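Local coordinates for structure-specific endonuclease subunit slx1 (Schizosaccharomyces pombe, PDB 4ZDT), which cuts branched DNA close to junctions as the catalytic subunit of the slx1-slx4 structure-specific endonuclease, its RING finger domain being present here bound to slx4, at residues A20-T25 against G52-C57; T34-S39 against L61-F66. All coordinates share one frame; numbering follows the deposited sequence.

Interaction 1. Residues A20-T25 against G52-C57; sequences ANCPFT and GMCTKC. With ZN (zinc ion), chain F.
No flat group takes part where Cys22 meets Cys54 and Cys57: the two segments come together through sulfur and a zinc ion, while the nearby ring of Phe24 makes a cation-pi contact with Arg59 and also touches Leu61. Cys22 SG binds the zinc at 2.3 Å, Cys54 SG at 2.4 Å and Cys57 SG at 2.3 Å. Cys27, further along the loop from Cys22, supplies the fourth sulfur. Between the three thiolates the S-Zn-S angles run from about 108° to 114°, close to a regular tetrahedron. Cys22 SG consequently lies 3.7 Å from Cys57 SG and 3.9 Å from Cys54 SG, and these two contacts make up nearly all of the small surface, 99 Å², buried between the segments.

This is the second zinc site of the RING finger, a Cys4 site. RING domains use a cross-brace, in which the first and third pairs of ligands hold one metal and the second and fourth pairs the other; here Cys22 and Cys27 are the second pair, Cys54 and Cys57 the fourth.

The fourth pair sits in a CxxC turn. Cys54 leaves the end of strand 51-53 with SG opposite its backbone N, whereas Cys57 swings its SG between N and the carbonyl carbon (chi1 71°), and the two sulfurs reach the same ion from different ends of the turn. Inside that turn Lys56 N makes a weak hydrogen bond to Cys54 SG, 3.6 Å long, which probably draws off a little of the negative charge gathered on the four sulfurs. The Lys56 side chain, fully extended, reaches across to the other ligand pair, where its NZ is hydrogen-bonded to Cys27 O.

Interaction 2. Residues T34-S39 against L61-F66; sequences TCLASS and LRWREF. With ZN (zinc ion), chain E.
Ala37 on helix 33-40 faces Trp63, which opens the 3-10 turn 63-66, with their CA atoms 8.2 Å apart, and Leu36 faces Phe66 at 9.2 Å, too far for the two backbones to meet, so the side chains of the turn, above all Trp63, reach over to the helix. Trp63 does so with the six-membered part of its indole. CG stands opposite the backbone N (chi1 180°), which carries the ring out to the helix, where CH2 lies 3.7 Å from Ala37 CB and equally near the backbone atom Ala37 N; the approach is oblique. Leu36 runs alongside the indole in the opposing direction, its CD2 3.9 Å from Trp63 CZ3.

The same methyl also serves Phe66. Leu36 CD2 sits over one face of that ring, 4.0 Å from the Phe66 centroid and 27° off the normal, a CH-pi contact in which the two side chains cross at roughly a right angle. Trp63 O lies in the plane of the Phe66 ring, at its edge, and Phe40 meets Phe66 edge-to-face.

Around the turn, Glu65 folds back to take Arg62 N on OE1 at 2.7 Å, nearly along the C-O axis, which ties the turn to the end of strand 60-62. Trp63 has a further partner: its NE1 is hydrogen-bonded to Leu29 O of the slx4 chain, and Leu29 of slx4 packs on Ala37. A leucine in place of Trp63 would probably open a gap beside Ala37 and leave Leu29 O of slx4 without its indole donor.

Cys35, one residue before Leu36, sends SG to the other zinc at 2.3 Å, joining Cys6, Cys9 and His32. A helix that gives one residue to the first zinc site and its neighbours to a hydrophobic core is characteristic of the RING finger.

In the fold
Both contacts are buried, but interaction 1 is held by metal bonds and interaction 2 by apolar packing, and only the latter is touched by slx4. They share the hairpin of strands 51-53 and 60-62: one strand leads into the zinc-binding turn of interaction 1, the other into the aromatic turn of interaction 2, and Gly52 N meets Leu61 O at 2.8 Å between them. A second junction joins Asn21 N to Phe66 O at 3.1 Å, while Ala20 CB packs on Leu36 CD2. The side chain of Phe66 touches the Cys4 site itself, so the hydrophobic core abuts the metal centre, and the segments of the two contacts alternate along the chain.

Interaction 1. Residues A20-T25 against G52-C57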
loop_
_atom_site.group_PDB
_atom_site.type_symbol
_atom_site.label_atom_id
_atom_site.label_comp_id
_atom_site.label_asym_id
_atom_site.label_seq_id
_atom_site.Cartn_x
_atom_site.Cartn_y
_atom_site.Cartn_z
ATOM N N ALA A 20 7.892 7.707 -3.746
ATOM C CA ALA A 20 8.887 6.683 -4.029
ATOM C C ALA A 20 9.955 7.260 -4.936
ATOM O O ALA A 20 9.656 8.101 -5.800
ATOM C CB ALA A 20 8.237 5.493 -4.699
ATOM N N ASN A 21 11.196 6.819 -4.718
ATOM C CA ASN A 21 12.284 7.048 -5.659
ATOM C C ASN A 21 13.208 5.836 -5.741
ATOM O O ASN A 21 13.558 5.230 -4.722
ATOM C CB ASN A 21 13.089 8.314 -5.335
ATOM C CG ASN A 21 14.035 8.119 -4.182
ATOM O OD1 ASN A 21 13.614 8.027 -3.022
ATOM N ND2 ASN A 21 15.331 8.017 -4.492
ATOM N N CYS A 22 13.583 5.488 -6.964
ATOM C CA CYS A 22 14.601 4.483 -7.184
ATOM C C CYS A 22 15.871 4.977 -6.496
ATOM O O CYS A 22 16.286 6.118 -6.704
ATOM C CB CYS A 22 14.830 4.284 -8.674
ATOM S SG CYS A 22 16.027 2.988 -9.089
ATOM N N PRO A 23 16.477 4.124 -5.647
ATOM C CA PRO A 23 17.598 4.574 -4.811
ATOM C C PRO A 23 18.894 4.788 -5.583
ATOM O O PRO A 23 19.857 5.242 -4.987
ATOM C CB PRO A 23 17.769 3.425 -3.782
ATOM C CG PRO A 23 17.293 2.192 -4.522
ATOM C CD PRO A 23 16.156 2.691 -5.442
ATOM N N PHE A 24 18.927 4.454 -6.871
ATOM C CA PHE A 24 20.130 4.655 -7.668
ATOM C C PHE A 24 20.083 6.039 -8.340
ATOM O O PHE A 24 19.171 6.343 -9.094
ATOM C CB PHE A 24 20.332 3.521 -8.687
ATOM C CG PHE A 24 20.612 2.184 -8.025
ATOM C CD1 PHE A 24 19.559 1.351 -7.629
ATOM C CD2 PHE A 24 21.917 1.807 -7.720
ATOM C CE1 PHE A 24 19.820 0.103 -6.981
ATOM C CE2 PHE A 24 22.191 0.583 -7.053
ATOM C CZ PHE A 24 21.133 -0.262 -6.689
ATOM N N THR A 25 21.074 6.855 -8.035
ATOM C CA THR A 25 21.144 8.230 -8.548
ATOM C C THR A 25 21.212 8.242 -10.076
ATOM O O THR A 25 20.729 9.189 -10.703
ATOM C CB THR A 25 22.295 8.987 -7.918
ATOM O OG1 THR A 25 22.194 8.840 -6.503
ATOM C CG2 THR A 25 22.226 10.487 -8.240
ATOM N N GLY A 52 9.707 -5.244 -7.115
ATOM C CA GLY A 52 9.191 -4.842 -8.423
ATOM C C GLY A 52 10.322 -4.320 -9.284
ATOM O O GLY A 52 11.394 -3.990 -8.774
ATOM N N MET A 53 10.068 -4.236 -10.585
ATOM C CA MET A 53 11.048 -3.726 -11.527
ATOM C C MET A 53 10.858 -2.222 -11.689
ATOM O O MET A 53 9.766 -1.772 -12.030
ATOM C CB MET A 53 10.881 -4.401 -12.882
ATOM C CG MET A 53 11.917 -3.929 -13.911
ATOM S SD MET A 53 11.634 -4.603 -15.550
ATOM C CE MET A 53 12.432 -6.203 -15.399
ATOM N N CYS A 54 11.905 -1.449 -11.436
ATOM C CA CYS A 54 11.863 -0.025 -11.731
ATOM C C CYS A 54 11.645 0.156 -13.243
ATOM O O CYS A 54 12.394 -0.392 -14.054
ATOM C CB CYS A 54 13.159 0.658 -11.305
ATOM S SG CYS A 54 13.188 2.440 -11.692
ATOM N N THR A 55 10.629 0.914 -13.624
ATOM C CA THR A 55 10.300 1.014 -15.054
ATOM C C THR A 55 11.350 1.796 -15.869
ATOM O O THR A 55 11.449 1.634 -17.097
ATOM C CB THR A 55 8.876 1.557 -15.290
ATOM O OG1 THR A 55 8.472 1.226 -16.618
ATOM C CG2 THR A 55 8.821 3.056 -15.111
ATOM N N LYS A 56 12.131 2.617 -15.176
ATOM C CA LYS A 56 13.141 3.451 -15.811
ATOM C C LYS A 56 14.458 2.658 -15.987
ATOM O O LYS A 56 14.859 2.393 -17.123
ATOM C CB LYS A 56 13.296 4.783 -15.045
ATOM C CG LYS A 56 14.165 5.852 -15.757
ATOM C CD LYS A 56 14.380 7.124 -14.912
ATOM C CE LYS A 56 15.207 8.191 -15.685
ATOM N NZ LYS A 56 15.508 9.410 -14.872
ATOM N N CYS A 57 15.090 2.211 -14.890
ATOM C CA CYS A 57 16.371 1.480 -14.995
ATOM C C CYS A 57 16.276 -0.051 -15.162
ATOM O O CYS A 57 17.283 -0.708 -15.445
ATOM C CB CYS A 57 17.279 1.808 -13.809
ATOM S SG CYS A 57 16.680 1.070 -12.237
HETATM ZN ZN ZN F . 15.481 2.807 -11.287
#

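Interaction 2. Residues T34-S39 against L61-F66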
loop_
_atom_site.group_PDB
_atom_site.type_symbol
_atom_site.label_atom_id
_atom_site.label_comp_id
_atom_site.label_asym_id
_atom_site.label_seq_id
_atom_site.Cartn_x
_atom_site.Cartn_y
_atom_site.Cartn_z
ATOM N N THR A 34 1.444 5.131 -3.971
ATOM C CA THR A 34 0.316 4.312 -4.410
ATOM C C THR A 34 0.437 3.931 -5.873
ATOM O O THR A 34 0.174 2.789 -6.229
ATOM C CB THR A 34 -1.057 4.968 -4.111
ATOM O OG1 THR A 34 -1.064 6.294 -4.647
ATOM C CG2 THR A 34 -1.257 5.059 -2.628
ATOM N N CYS A 35 0.870 4.868 -6.721
ATOM C CA CYS A 35 1.087 4.545 -8.134
ATOM C C CYS A 35 2.098 3.414 -8.340
ATOM O O CYS A 35 1.834 2.449 -9.057
ATOM C CB CYS A 35 1.527 5.783 -8.943
ATOM S SG CYS A 35 0.234 7.028 -9.047
ATOM N N LEU A 36 3.289 3.546 -7.741
ATOM C CA LEU A 36 4.316 2.509 -7.840
ATOM C C LEU A 36 3.811 1.180 -7.270
ATOM O O LEU A 36 3.979 0.138 -7.883
ATOM C CB LEU A 36 5.604 2.939 -7.102
ATOM C CG LEU A 36 6.854 2.086 -7.362
ATOM C CD1 LEU A 36 7.234 2.089 -8.840
ATOM C CD2 LEU A 36 8.044 2.556 -6.522
ATOM N N ALA A 37 3.202 1.219 -6.088
ATOM C CA ALA A 37 2.719 -0.016 -5.476
ATOM C C ALA A 37 1.730 -0.723 -6.404
ATOM O O ALA A 37 1.856 -1.926 -6.681
ATOM C CB ALA A 37 2.093 0.269 -4.111
ATOM N N SER A 38 0.752 0.040 -6.907
ATOM C CA SER A 38 -0.237 -0.506 -7.846
ATOM C C SER A 38 0.454 -1.186 -9.070
ATOM O O SER A 38 0.068 -2.300 -9.482
ATOM C CB SER A 38 -1.239 0.592 -8.243
ATOM O OG SER A 38 -2.208 0.076 -9.115
ATOM N N SER A 39 1.521 -0.568 -9.589
ATOM C CA SER A 39 2.242 -1.141 -10.741
ATOM C C SER A 39 2.987 -2.435 -10.397
ATOM O O SER A 39 3.276 -3.227 -11.272
ATOM C CB SER A 39 3.221 -0.124 -11.347
ATOM O OG SER A 39 4.352 0.065 -10.507
ATOM N N LEU A 61 13.989 -4.606 -7.508
ATOM C CA LEU A 61 14.356 -4.253 -6.141
ATOM C C LEU A 61 13.209 -4.564 -5.206
ATOM O O LEU A 61 12.080 -4.721 -5.661
ATOM C CB LEU A 61 14.708 -2.766 -6.048
ATOM C CG LEU A 61 15.776 -2.299 -7.053
ATOM C CD1 LEU A 61 15.872 -0.789 -6.968
ATOM C CD2 LEU A 61 17.130 -2.958 -6.762
ATOM N N ARG A 62 13.503 -4.648 -3.910
ATOM C CA ARG A 62 12.464 -4.881 -2.903
ATOM C C ARG A 62 11.780 -3.556 -2.614
ATOM O O ARG A 62 12.389 -2.488 -2.780
ATOM C CB ARG A 62 13.092 -5.428 -1.622
ATOM C CG ARG A 62 13.623 -6.846 -1.787
ATOM C CD ARG A 62 14.506 -7.309 -0.620
ATOM N NE ARG A 62 14.960 -8.680 -0.904
ATOM C CZ ARG A 62 15.546 -9.505 -0.019
ATOM N NH1 ARG A 62 15.777 -9.113 1.224
ATOM N NH2 ARG A 62 15.899 -10.728 -0.399
ATOM N N TRP A 63 10.537 -3.634 -2.146
ATOM C CA TRP A 63 9.701 -2.462 -1.912
ATOM C C TRP A 63 10.421 -1.418 -1.087
ATOM O O TRP A 63 10.395 -0.227 -1.401
ATOM C CB TRP A 63 8.377 -2.868 -1.223
ATOM C CG TRP A 63 7.481 -1.683 -0.950
ATOM C CD1 TRP A 63 7.103 -1.189 0.273
ATOM C CD2 TRP A 63 6.913 -0.806 -1.930
ATOM N NE1 TRP A 63 6.306 -0.065 0.109
ATOM C CE2 TRP A 63 6.173 0.184 -1.234
ATOM C CE3 TRP A 63 6.948 -0.766 -3.331
ATOM C CZ2 TRP A 63 5.485 1.209 -1.896
ATOM C CZ3 TRP A 63 6.237 0.259 -3.993
ATOM C CH2 TRP A 63 5.526 1.227 -3.270
ATOM N N ARG A 64 11.065 -1.864 -0.014
ATOM C CA ARG A 64 11.743 -0.959 0.910
ATOM C C ARG A 64 12.742 -0.034 0.216
ATOM O O ARG A 64 12.877 1.133 0.583
ATOM C CB ARG A 64 12.446 -1.752 2.014
ATOM C CG ARG A 64 12.639 -0.977 3.308
ATOM C CD ARG A 64 13.096 -1.890 4.435
ATOM N NE ARG A 64 11.979 -2.601 5.057
ATOM C CZ ARG A 64 11.167 -2.068 5.964
ATOM N NH1 ARG A 64 11.345 -0.817 6.363
ATOM N NH2 ARG A 64 10.175 -2.787 6.472
ATOM N N GLU A 65 13.441 -0.563 -0.782
ATOM C CA GLU A 65 14.471 0.192 -1.483
ATOM C C GLU A 65 13.937 1.502 -2.061
ATOM O O GLU A 65 14.694 2.455 -2.245
ATOM C CB GLU A 65 15.092 -0.656 -2.595
ATOM C CG GLU A 65 16.317 -1.445 -2.162
ATOM C CD GLU A 65 15.962 -2.795 -1.571
ATOM O OE1 GLU A 65 15.503 -3.675 -2.329
ATOM O OE2 GLU A 65 16.144 -2.977 -0.348
ATOM N N PHE A 66 12.639 1.550 -2.351
ATOM C CA PHE A 66 12.049 2.757 -2.939
ATOM C C PHE A 66 11.660 3.798 -1.897
ATOM O O PHE A 66 11.214 4.904 -2.239
ATOM C CB PHE A 66 10.866 2.384 -3.838
ATOM C CG PHE A 66 11.256 1.529 -5.007
ATOM C CD1 PHE A 66 11.731 2.118 -6.182
ATOM C CD2 PHE A 66 11.128 0.134 -4.948
ATOM C CE1 PHE A 66 12.084 1.328 -7.271
ATOM C CE2 PHE A 66 11.481 -0.660 -6.029
ATOM C CZ PHE A 66 11.967 -0.052 -7.198
HETATM ZN ZN ZN E . 1.235 9.029 -9.496
#